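Local coordinates for protein probable zinc protease PqqL (Escherichia coli, PDB 6OFT) that probably acts as a zinc-dependent periplasmic endopeptidase of the M16 family, this chain being the first half of the enzyme, at residues D30-W35 / F201-D206; N240-N245 / A430-M435; L259-P264 / R425-A430. One frame throughout, in Å; residues are numbered along the deposited sequence.

Contact 1 of 3, residues D30-W35 / F201-D206; sequences DQVNLW and FIVVGD
Leu34 and Val203 face each other as a non-hydrogen-bonded antiparallel pair, their side chains running alongside one another with Leu34 CD2 3.8 Å from Val203 CG2. On the same face Val32 CG2 reaches the other branch, Val203 CG1, and the ring of Phe201, swung anti to its own backbone N (chi1 -168°), puts CZ 3.7 Å from Leu34 CB. This face is closed by helix 107-122, whose Phe117 meets the Phe201 ring edge-to-face. On the other face Trp35 CB and Ile202 CB stand 4.2 Å apart, and helix 378-391 packs on Asn33, Trp35 and Val204; there Asn33 spends its amide on Ser101 and Thr382. The strands, at 166°, are central neighbours in the mixed six-stranded sheet of the N-terminal M16 domain; strand 199-205 lies between strands 19-24 and 31-38. Hydrogen-bonded pairs Asn33-Val204 and Trp35-Ile202 fix the register, Ile202 N to Trp35 O measuring 2.8 Å. Where Gly205 meets Val32 the CA atoms close to 4.0 Å, and a beta carbon on Gly205 would run into Gln31 O. Beyond it Asp206 N still bonds Gln31 O, but the side chains become polar and partly exposed. Asp206 OD2 takes Asp30 N at 2.8 Å on its anti lone pair; Asp30 OD1, 3.6 Å from Asp206 OD2, is a probably unfavourable like-charge neighbour, perhaps eased by a water donating to it and to Asp206 O.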
loop_
_atom_site.group_PDB
_atom_site.type_symbol
_atom_site.label_atom_id
_atom_site.label_comp_id
_atom_site.label_asym_id
_atom_site.label_seq_id
_atom_site.Cartn_x
_atom_site.Cartn_y
_atom_site.Cartn_z
ATOM N N ASP A 30 11.375 11.736 22.662
ATOM C CA ASP A 30 11.984 12.932 22.067
ATOM C C ASP A 30 12.262 12.804 20.573
ATOM O O ASP A 30 13.153 13.478 20.055
ATOM C CB ASP A 30 13.254 13.361 22.833
ATOM C CG ASP A 30 13.024 13.564 24.305
ATOM O OD1 ASP A 30 12.028 14.240 24.662
ATOM O OD2 ASP A 30 13.841 13.051 25.107
ATOM N N GLN A 31 11.471 11.976 19.881
ATOM C CA GLN A 31 11.565 11.797 18.447
ATOM C C GLN A 31 10.255 12.243 17.811
ATOM O O GLN A 31 9.198 12.074 18.406
ATOM C CB GLN A 31 11.892 10.338 18.071
ATOM C CG GLN A 31 12.381 10.174 16.606
ATOM C CD GLN A 31 13.797 10.657 16.345
ATOM O OE1 GLN A 31 14.577 10.937 17.257
ATOM N NE2 GLN A 31 14.175 10.744 15.081
ATOM N N VAL A 32 10.343 12.839 16.612
ATOM C CA VAL A 32 9.194 13.293 15.832
ATOM C C VAL A 32 9.417 13.009 14.344
ATOM O O VAL A 32 10.536 13.104 13.852
ATOM C CB VAL A 32 8.864 14.795 16.098
ATOM C CG1 VAL A 32 9.948 15.724 15.542
ATOM C CG2 VAL A 32 7.489 15.172 15.546
ATOM N N ASN A 33 8.339 12.655 13.646
ATOM C CA ASN A 33 8.294 12.484 12.210
ATOM C C ASN A 33 7.532 13.675 11.681
ATOM O O ASN A 33 6.486 14.052 12.234
ATOM C CB ASN A 33 7.594 11.188 11.816
ATOM C CG ASN A 33 8.472 9.974 11.876
ATOM O OD1 ASN A 33 9.683 10.051 12.108
ATOM N ND2 ASN A 33 7.866 8.818 11.697
ATOM N N LEU A 34 8.108 14.324 10.672
ATOM C CA LEU A 34 7.505 15.468 9.991
ATOM C C LEU A 34 7.427 15.059 8.537
ATOM O O LEU A 34 8.465 14.815 7.914
ATOM C CB LEU A 34 8.340 16.758 10.164
ATOM C CG LEU A 34 8.650 17.233 11.593
ATOM C CD1 LEU A 34 9.571 18.434 11.557
ATOM C CD2 LEU A 34 7.367 17.585 12.380
ATOM N N TRP A 35 6.197 14.842 8.038
ATOM C CA TRP A 35 5.978 14.409 6.665
ATOM C C TRP A 35 5.103 15.398 5.936
ATOM O O TRP A 35 4.023 15.742 6.432
ATOM C CB TRP A 35 5.271 13.029 6.595
ATOM C CG TRP A 35 6.046 11.802 7.002
ATOM C CD1 TRP A 35 7.197 11.742 7.746
ATOM C CD2 TRP A 35 5.644 10.445 6.776
ATOM N NE1 TRP A 35 7.569 10.429 7.936
ATOM C CE2 TRP A 35 6.628 9.611 7.359
ATOM C CE3 TRP A 35 4.536 9.850 6.140
ATOM C CZ2 TRP A 35 6.521 8.210 7.354
ATOM C CZ3 TRP A 35 4.455 8.461 6.092
ATOM C CH2 TRP A 35 5.445 7.658 6.683
ATOM N N PHE A 201 0.266 18.312 6.076
ATOM C CA PHE A 201 1.499 18.242 6.852
ATOM C C PHE A 201 1.203 17.331 8.064
ATOM O O PHE A 201 0.260 17.597 8.814
ATOM C CB PHE A 201 1.984 19.654 7.294
ATOM C CG PHE A 201 3.396 19.584 7.828
ATOM C CD1 PHE A 201 4.473 19.424 6.969
ATOM C CD2 PHE A 201 3.643 19.632 9.196
ATOM C CE1 PHE A 201 5.774 19.289 7.466
ATOM C CE2 PHE A 201 4.945 19.521 9.687
ATOM C CZ PHE A 201 5.999 19.343 8.815
ATOM N N ILE A 202 1.975 16.237 8.220
ATOM C CA ILE A 202 1.784 15.222 9.269
ATOM C C ILE A 202 2.887 15.275 10.344
ATOM O O ILE A 202 4.063 15.165 10.023
ATOM C CB ILE A 202 1.638 13.814 8.612
ATOM C CG1 ILE A 202 0.467 13.788 7.588
ATOM C CG2 ILE A 202 1.495 12.694 9.661
ATOM C CD1 ILE A 202 0.478 12.603 6.630
ATOM N N VAL A 203 2.490 15.439 11.617
ATOM C CA VAL A 203 3.407 15.499 12.772
ATOM C C VAL A 203 3.081 14.310 13.690
ATOM O O VAL A 203 1.987 14.255 14.228
ATOM C CB VAL A 203 3.293 16.873 13.522
ATOM C CG1 VAL A 203 4.186 16.923 14.762
ATOM C CG2 VAL A 203 3.601 18.050 12.597
ATOM N N VAL A 204 4.008 13.343 13.843
ATOM C CA VAL A 204 3.790 12.167 14.708
ATOM C C VAL A 204 5.011 12.035 15.610
ATOM O O VAL A 204 6.130 11.838 15.127
ATOM C CB VAL A 204 3.495 10.832 13.940
ATOM C CG1 VAL A 204 3.107 9.706 14.914
ATOM C CG2 VAL A 204 2.403 11.008 12.885
ATOM N N GLY A 205 4.798 12.134 16.913
ATOM C CA GLY A 205 5.929 12.029 17.810
ATOM C C GLY A 205 5.769 12.788 19.093
ATOM O O GLY A 205 4.674 13.249 19.428
ATOM N N ASP A 206 6.892 12.900 19.817
ATOM C CA ASP A 206 6.996 13.431 21.172
ATOM C C ASP A 206 7.024 14.955 21.270
ATOM O O ASP A 206 8.005 15.545 21.712
ATOM C CB ASP A 206 8.217 12.798 21.860
ATOM C CG ASP A 206 8.080 12.732 23.360
ATOM O OD1 ASP A 206 6.982 13.061 23.875
ATOM O OD2 ASP A 206 9.059 12.350 24.023
HETATM O O HOH W 1 9.856 15.670 23.717
#

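Contact 2 of 3, residues N240-N245 / A430-M435; sequences NHLRFN and AFWEQM
His241 O is gripped side-on by Arg243 and sits at the edge of the guanidinium, near its plane, while Ala430 O lies over one face, toward the rim, 3.4 Å above the plane. NH2 of Arg243 meets His241 O at 2.8 Å, close to the line of the carbonyl, while NE of Arg243 approaches the same oxygen from above the carbonyl plane at 2.9 Å. Bends at chi2 (135°) and chi3 (-100°) curl the arginine back to the backbone two residues before it, and salt bridges to Asp429 and Glu239 hold its charged end. An alanine here would be likely to leave Asp429 and Glu239 without this positive mate and His241 O without its two donors. The backbones run parallel, with Trp432 N bonded to Arg243 O at 2.9 Å. On the opposite face CE2 of Phe244 lies 3.4 Å from Trp432 CD1; the phenyl and the five-membered ring of Trp432 are tilted by only 15° but strongly offset, with little overlap. A water joins Asn245 ND2 to Glu433 OE1, whose carboxylate also pairs with Arg156 and Arg323. Strand 242-248 is an edge strand of this chain's five-stranded sheet, with helix 448-459 packed on Phe244 and Trp432, helix 148-160 on Arg243 and Asn245, and strand 256-264 beyond strand 430-436.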
loop_
_atom_site.group_PDB
_atom_site.type_symbol
_atom_site.label_atom_id
_atom_site.label_comp_id
_atom_site.label_asym_id
_atom_site.label_seq_id
_atom_site.Cartn_x
_atom_site.Cartn_y
_atom_site.Cartn_z
ATOM N N ASN A 240 -14.134 -9.307 -17.436
ATOM C CA ASN A 240 -14.901 -10.542 -17.279
ATOM C C ASN A 240 -14.400 -11.670 -18.183
ATOM O O ASN A 240 -15.124 -12.180 -19.039
ATOM C CB ASN A 240 -16.394 -10.247 -17.461
ATOM C CG ASN A 240 -16.849 -9.216 -16.449
ATOM O OD1 ASN A 240 -16.389 -9.197 -15.304
ATOM N ND2 ASN A 240 -17.708 -8.308 -16.856
ATOM N N HIS A 241 -13.144 -12.062 -17.948
ATOM C CA HIS A 241 -12.414 -13.080 -18.683
ATOM C C HIS A 241 -11.425 -13.734 -17.747
ATOM O O HIS A 241 -10.767 -13.044 -16.961
ATOM C CB HIS A 241 -11.632 -12.443 -19.853
ATOM C CG HIS A 241 -12.502 -11.877 -20.933
ATOM N ND1 HIS A 241 -12.610 -10.505 -21.135
ATOM C CD2 HIS A 241 -13.290 -12.515 -21.831
ATOM C CE1 HIS A 241 -13.456 -10.359 -22.143
ATOM N NE2 HIS A 241 -13.891 -11.539 -22.594
ATOM N N LEU A 242 -11.339 -15.034 -17.828
ATOM C CA LEU A 242 -10.380 -15.817 -17.028
ATOM C C LEU A 242 -9.049 -15.868 -17.782
ATOM O O LEU A 242 -9.059 -16.343 -18.910
ATOM C CB LEU A 242 -10.939 -17.224 -16.847
ATOM C CG LEU A 242 -10.067 -18.160 -16.020
ATOM C CD1 LEU A 242 -9.818 -17.581 -14.640
ATOM C CD2 LEU A 242 -10.667 -19.552 -15.941
ATOM N N ARG A 243 -7.971 -15.437 -17.174
ATOM C CA ARG A 243 -6.655 -15.437 -17.808
ATOM C C ARG A 243 -5.708 -16.424 -17.171
ATOM O O ARG A 243 -5.974 -16.924 -16.078
ATOM C CB ARG A 243 -6.040 -14.027 -17.822
ATOM C CG ARG A 243 -6.810 -13.020 -18.641
ATOM C CD ARG A 243 -6.896 -11.757 -17.832
ATOM N NE ARG A 243 -8.185 -11.641 -17.184
ATOM C CZ ARG A 243 -8.438 -10.881 -16.123
ATOM N NH1 ARG A 243 -7.473 -10.160 -15.568
ATOM N NH2 ARG A 243 -9.652 -10.844 -15.606
ATOM N N PHE A 244 -4.603 -16.727 -17.870
ATOM C CA PHE A 244 -3.611 -17.696 -17.405
ATOM C C PHE A 244 -2.223 -17.170 -17.674
ATOM O O PHE A 244 -1.971 -16.659 -18.762
ATOM C CB PHE A 244 -3.798 -19.050 -18.127
ATOM C CG PHE A 244 -5.063 -19.791 -17.771
ATOM C CD1 PHE A 244 -6.253 -19.536 -18.446
ATOM C CD2 PHE A 244 -5.057 -20.779 -16.794
ATOM C CE1 PHE A 244 -7.427 -20.199 -18.101
ATOM C CE2 PHE A 244 -6.231 -21.462 -16.462
ATOM C CZ PHE A 244 -7.409 -21.167 -17.119
ATOM N N ASN A 245 -1.314 -17.322 -16.705
ATOM C CA ASN A 245 0.074 -16.871 -16.853
ATOM C C ASN A 245 1.072 -17.805 -16.179
ATOM O O ASN A 245 0.773 -18.399 -15.146
ATOM C CB ASN A 245 0.250 -15.458 -16.258
ATOM C CG ASN A 245 1.520 -14.765 -16.704
ATOM O OD1 ASN A 245 2.114 -15.102 -17.720
ATOM N ND2 ASN A 245 1.970 -13.786 -15.954
ATOM N N ALA A 430 -10.752 -12.869 -13.100
ATOM C CA ALA A 430 -9.781 -13.765 -12.452
ATOM C C ALA A 430 -8.628 -14.215 -13.346
ATOM O O ALA A 430 -8.789 -14.138 -14.544
ATOM C CB ALA A 430 -10.481 -14.961 -11.878
ATOM N N PHE A 431 -7.538 -14.663 -12.733
ATOM C CA PHE A 431 -6.423 -15.227 -13.474
ATOM C C PHE A 431 -5.644 -16.253 -12.652
ATOM O O PHE A 431 -5.437 -16.064 -11.449
ATOM C CB PHE A 431 -5.500 -14.150 -14.093
ATOM C CG PHE A 431 -4.673 -13.311 -13.148
ATOM C CD1 PHE A 431 -5.135 -12.070 -12.704
ATOM C CD2 PHE A 431 -3.396 -13.717 -12.765
ATOM C CE1 PHE A 431 -4.344 -11.268 -11.875
ATOM C CE2 PHE A 431 -2.614 -12.924 -11.915
ATOM C CZ PHE A 431 -3.083 -11.696 -11.494
ATOM N N TRP A 432 -5.251 -17.321 -13.320
ATOM C CA TRP A 432 -4.395 -18.392 -12.763
ATOM C C TRP A 432 -2.942 -18.022 -13.016
ATOM O O TRP A 432 -2.652 -17.555 -14.086
ATOM C CB TRP A 432 -4.703 -19.747 -13.393
ATOM C CG TRP A 432 -5.950 -20.360 -12.861
ATOM C CD1 TRP A 432 -7.175 -20.308 -13.425
ATOM C CD2 TRP A 432 -6.097 -21.085 -11.635
ATOM N NE1 TRP A 432 -8.069 -20.959 -12.641
ATOM C CE2 TRP A 432 -7.447 -21.442 -11.534
ATOM C CE3 TRP A 432 -5.225 -21.475 -10.624
ATOM C CZ2 TRP A 432 -7.949 -22.166 -10.460
ATOM C CZ3 TRP A 432 -5.719 -22.190 -9.569
ATOM C CH2 TRP A 432 -7.065 -22.522 -9.479
ATOM N N GLU A 433 -2.084 -18.246 -12.061
ATOM C CA GLU A 433 -0.681 -17.936 -12.244
ATOM C C GLU A 433 0.240 -18.981 -11.630
ATOM O O GLU A 433 0.061 -19.371 -10.483
ATOM C CB GLU A 433 -0.384 -16.550 -11.657
ATOM C CG GLU A 433 1.030 -16.055 -11.892
ATOM C CD GLU A 433 1.365 -14.944 -10.926
ATOM O OE1 GLU A 433 1.073 -13.773 -11.255
ATOM O OE2 GLU A 433 1.876 -15.245 -9.825
ATOM N N GLN A 434 1.250 -19.390 -12.393
ATOM C CA GLN A 434 2.280 -20.304 -11.926
ATOM C C GLN A 434 3.624 -19.622 -12.002
ATOM O O GLN A 434 3.872 -18.856 -12.926
ATOM C CB GLN A 434 2.293 -21.614 -12.717
ATOM C CG GLN A 434 1.240 -22.600 -12.212
ATOM C CD GLN A 434 0.992 -23.724 -13.173
ATOM O OE1 GLN A 434 1.232 -24.894 -12.874
ATOM N NE2 GLN A 434 0.489 -23.399 -14.344
ATOM N N MET A 435 4.492 -19.911 -11.036
ATOM C CA MET A 435 5.840 -19.356 -10.980
ATOM C C MET A 435 6.820 -20.502 -11.026
ATOM O O MET A 435 6.658 -21.469 -10.285
ATOM C CB MET A 435 6.014 -18.494 -9.726
ATOM C CG MET A 435 5.330 -17.153 -9.852
ATOM S SD MET A 435 5.387 -16.141 -8.359
ATOM C CE MET A 435 7.180 -15.725 -8.291
HETATM O O HOH W 2 -0.800 -20.819 -14.898
HETATM O O HOH W 3 0.408 -13.033 -13.740
#

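Contact 3 of 3, residues L259-P264 / R425-A430; sequences LYYRLP and RKNQDA. With GOL (glycerol), chain C.
Arg262 forms a side-on, two-nitrogen salt bridge with Asp429, NE to OD2 at 2.8 Å and NH2 of Arg262 to OD1 of Asp429 at 2.9 Å. A turn at chi3 (-41°) brings the arginine end round to the carboxylate, whose plane stands 49° from that of the guanidinium; the NE bond is nearly straight and lies in the guanidinium plane. Asp429 OD2 also bridges to Arg243, while Arg262 NH1 donates to the backbone carbonyls of Leu160 and Ala162. With CG anti to the backbone N (chi1 179°), Asn427 extends its amide to the strand: ND2 donates to Arg262 O at 2.9 Å from above the carbonyl plane, while OD1 turns back to Asp429 N. Tyr261 lies against the loop, its CD1 3.9 Å from Ala430 CB and Asn427 O at the ring edge. Its hydroxyl accepts from Arg425 NH1 at 3.0 Å, the guanidinium nearly perpendicular to the ring; Arg425, bent at chi2 and chi3, also pairs with Asp346. A glycerol, probably from the crystallisation liquor, sits close to Tyr261 OH. The geometry is that of an Asx turn at Asn427 overlapping an inverse gamma turn centred on Asp429, whose own bond is weak, leading from helix 414-425 into strand 430-436 of the second mixed sheet.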
loop_
_atom_site.group_PDB
_atom_site.type_symbol
_atom_site.label_atom_id
_atom_site.label_comp_id
_atom_site.label_asym_id
_atom_site.label_seq_id
_atom_site.Cartn_x
_atom_site.Cartn_y
_atom_site.Cartn_z
ATOM N N LEU A 259 -4.384 -18.370 -7.581
ATOM C CA LEU A 259 -5.616 -17.884 -8.248
ATOM C C LEU A 259 -5.866 -16.457 -7.741
ATOM O O LEU A 259 -5.898 -16.292 -6.539
ATOM C CB LEU A 259 -6.802 -18.782 -7.926
ATOM C CG LEU A 259 -8.156 -18.275 -8.410
ATOM C CD1 LEU A 259 -8.160 -18.053 -9.903
ATOM C CD2 LEU A 259 -9.271 -19.225 -8.033
ATOM N N TYR A 260 -5.955 -15.489 -8.631
ATOM C CA TYR A 260 -6.186 -14.085 -8.309
ATOM C C TYR A 260 -7.575 -13.671 -8.759
ATOM O O TYR A 260 -7.962 -13.958 -9.892
ATOM C CB TYR A 260 -5.184 -13.197 -9.060
ATOM C CG TYR A 260 -3.772 -13.170 -8.511
ATOM C CD1 TYR A 260 -2.884 -14.213 -8.764
ATOM C CD2 TYR A 260 -3.287 -12.052 -7.833
ATOM C CE1 TYR A 260 -1.568 -14.174 -8.304
ATOM C CE2 TYR A 260 -1.974 -12.007 -7.358
ATOM C CZ TYR A 260 -1.129 -13.085 -7.567
ATOM O OH TYR A 260 0.163 -13.052 -7.094
ATOM N N TYR A 261 -8.286 -13.010 -7.887
ATOM C CA TYR A 261 -9.603 -12.415 -8.192
ATOM C C TYR A 261 -9.426 -10.891 -8.114
ATOM O O TYR A 261 -8.631 -10.469 -7.315
ATOM C CB TYR A 261 -10.674 -12.886 -7.211
ATOM C CG TYR A 261 -11.147 -14.306 -7.369
ATOM C CD1 TYR A 261 -12.035 -14.660 -8.361
ATOM C CD2 TYR A 261 -10.721 -15.297 -6.512
ATOM C CE1 TYR A 261 -12.485 -15.954 -8.516
ATOM C CE2 TYR A 261 -11.164 -16.597 -6.647
ATOM C CZ TYR A 261 -12.041 -16.930 -7.657
ATOM O OH TYR A 261 -12.494 -18.197 -7.815
ATOM N N ARG A 262 -10.102 -10.113 -8.923
ATOM C CA ARG A 262 -10.017 -8.654 -8.872
ATOM C C ARG A 262 -11.414 -8.154 -8.544
ATOM O O ARG A 262 -12.390 -8.629 -9.114
ATOM C CB ARG A 262 -9.500 -8.037 -10.185
ATOM C CG ARG A 262 -8.129 -8.550 -10.663
ATOM C CD ARG A 262 -7.519 -7.655 -11.741
ATOM N NE ARG A 262 -8.515 -7.210 -12.722
ATOM C CZ ARG A 262 -8.546 -6.002 -13.275
ATOM N NH1 ARG A 262 -7.607 -5.105 -12.983
ATOM N NH2 ARG A 262 -9.507 -5.682 -14.129
ATOM N N LEU A 263 -11.517 -7.222 -7.602
ATOM C CA LEU A 263 -12.837 -6.739 -7.162
ATOM C C LEU A 263 -12.769 -5.319 -6.591
ATOM O O LEU A 263 -11.695 -4.922 -6.128
ATOM C CB LEU A 263 -13.427 -7.716 -6.102
ATOM C CG LEU A 263 -12.657 -7.896 -4.774
ATOM C CD1 LEU A 263 -13.597 -8.248 -3.652
ATOM C CD2 LEU A 263 -11.574 -8.973 -4.885
ATOM N N PRO A 264 -13.903 -4.580 -6.520
ATOM C CA PRO A 264 -13.860 -3.235 -5.915
ATOM C C PRO A 264 -13.348 -3.241 -4.484
ATOM O O PRO A 264 -13.518 -4.226 -3.750
ATOM C CB PRO A 264 -15.325 -2.774 -5.968
ATOM C CG PRO A 264 -15.912 -3.529 -7.112
ATOM C CD PRO A 264 -15.262 -4.884 -7.029
ATOM N N ARG A 425 -16.358 -16.585 -5.803
ATOM C CA ARG A 425 -16.089 -17.737 -6.690
ATOM C C ARG A 425 -16.821 -17.601 -8.039
ATOM O O ARG A 425 -16.437 -18.286 -8.952
ATOM C CB ARG A 425 -16.383 -19.041 -5.942
ATOM C CG ARG A 425 -15.467 -19.307 -4.761
ATOM C CD ARG A 425 -14.087 -19.720 -5.210
ATOM N NE ARG A 425 -14.051 -21.128 -5.520
ATOM C CZ ARG A 425 -13.143 -21.712 -6.276
ATOM N NH1 ARG A 425 -12.162 -21.016 -6.806
ATOM N NH2 ARG A 425 -13.220 -22.996 -6.494
ATOM N N LYS A 426 -17.839 -16.777 -8.155
ATOM C CA LYS A 426 -18.547 -16.568 -9.436
ATOM C C LYS A 426 -17.927 -15.355 -10.150
ATOM O O LYS A 426 -18.365 -15.046 -11.225
ATOM C CB LYS A 426 -20.015 -16.259 -9.156
ATOM C CG LYS A 426 -20.893 -17.423 -8.739
ATOM C CD LYS A 426 -20.515 -18.771 -9.275
ATOM C CE LYS A 426 -21.549 -19.842 -8.974
ATOM N NZ LYS A 426 -22.059 -20.496 -10.201
ATOM N N ASN A 427 -16.956 -14.695 -9.553
ATOM C CA ASN A 427 -16.327 -13.485 -10.136
ATOM C C ASN A 427 -15.529 -13.867 -11.394
ATOM O O ASN A 427 -14.593 -14.624 -11.289
ATOM C CB ASN A 427 -15.579 -12.704 -9.059
ATOM C CG ASN A 427 -14.860 -11.464 -9.508
ATOM O OD1 ASN A 427 -14.800 -11.165 -10.676
ATOM N ND2 ASN A 427 -14.306 -10.742 -8.555
ATOM N N GLN A 428 -15.929 -13.328 -12.519
ATOM C CA GLN A 428 -15.324 -13.581 -13.843
ATOM C C GLN A 428 -13.964 -12.870 -14.027
ATOM O O GLN A 428 -13.230 -13.194 -14.960
ATOM C CB GLN A 428 -16.277 -13.118 -14.952
ATOM C CG GLN A 428 -17.693 -13.669 -14.876
ATOM C CD GLN A 428 -18.557 -12.983 -15.899
ATOM O OE1 GLN A 428 -18.629 -13.398 -17.055
ATOM N NE2 GLN A 428 -19.217 -11.906 -15.501
ATOM N N ASP A 429 -13.644 -11.897 -13.161
ATOM C CA ASP A 429 -12.395 -11.168 -13.254
ATOM C C ASP A 429 -11.333 -11.887 -12.439
ATOM O O ASP A 429 -11.075 -11.568 -11.282
ATOM C CB ASP A 429 -12.584 -9.670 -12.910
ATOM C CG ASP A 429 -11.435 -8.773 -13.301
ATOM O OD1 ASP A 429 -11.658 -7.544 -13.424
ATOM O OD2 ASP A 429 -10.294 -9.291 -13.468
ATOM N N ALA A 430 -10.752 -12.869 -13.100
ATOM C CA ALA A 430 -9.781 -13.765 -12.452
ATOM C C ALA A 430 -8.628 -14.215 -13.346
ATOM O O ALA A 430 -8.789 -14.138 -14.544
ATOM C CB ALA A 430 -10.481 -14.961 -11.878
HETATM C C1 GOL C . -11.278 -20.215 -11.876
HETATM O O1 GOL C . -11.078 -21.378 -12.582
HETATM C C2 GOL C . -12.760 -19.975 -11.733
HETATM O O2 GOL C . -13.275 -21.046 -10.951
HETATM C C3 GOL C . -12.943 -18.590 -11.149
HETATM O O3 GOL C . -13.537 -18.656 -9.907
HETATM O O HOH W 4 -13.427 -6.790 -11.506
#

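Overall arrangement
Contact 1 belongs to one sheet and contacts 2 and 3 to another, on opposite sides of the chain's centre; the centres of contacts 1 and 2 lie about 43 Å apart. Contact 1 is a buried, largely apolar pairing of interior strands between two helices. Contact 2 joins an edge strand and is only partly buried, whereas contact 3 is buried yet rich in charge. The latter two meet at Ala430, where strand 430-436 begins between strands 242-248 and 256-264: parallel to the first, antiparallel to the second. Asp429 joins them chemically, its carboxylate lying between arginines of both flanking strands. Contact 1, by contrast, rests on backbone pairing and hydrocarbon, with carboxylates only at its partly exposed end.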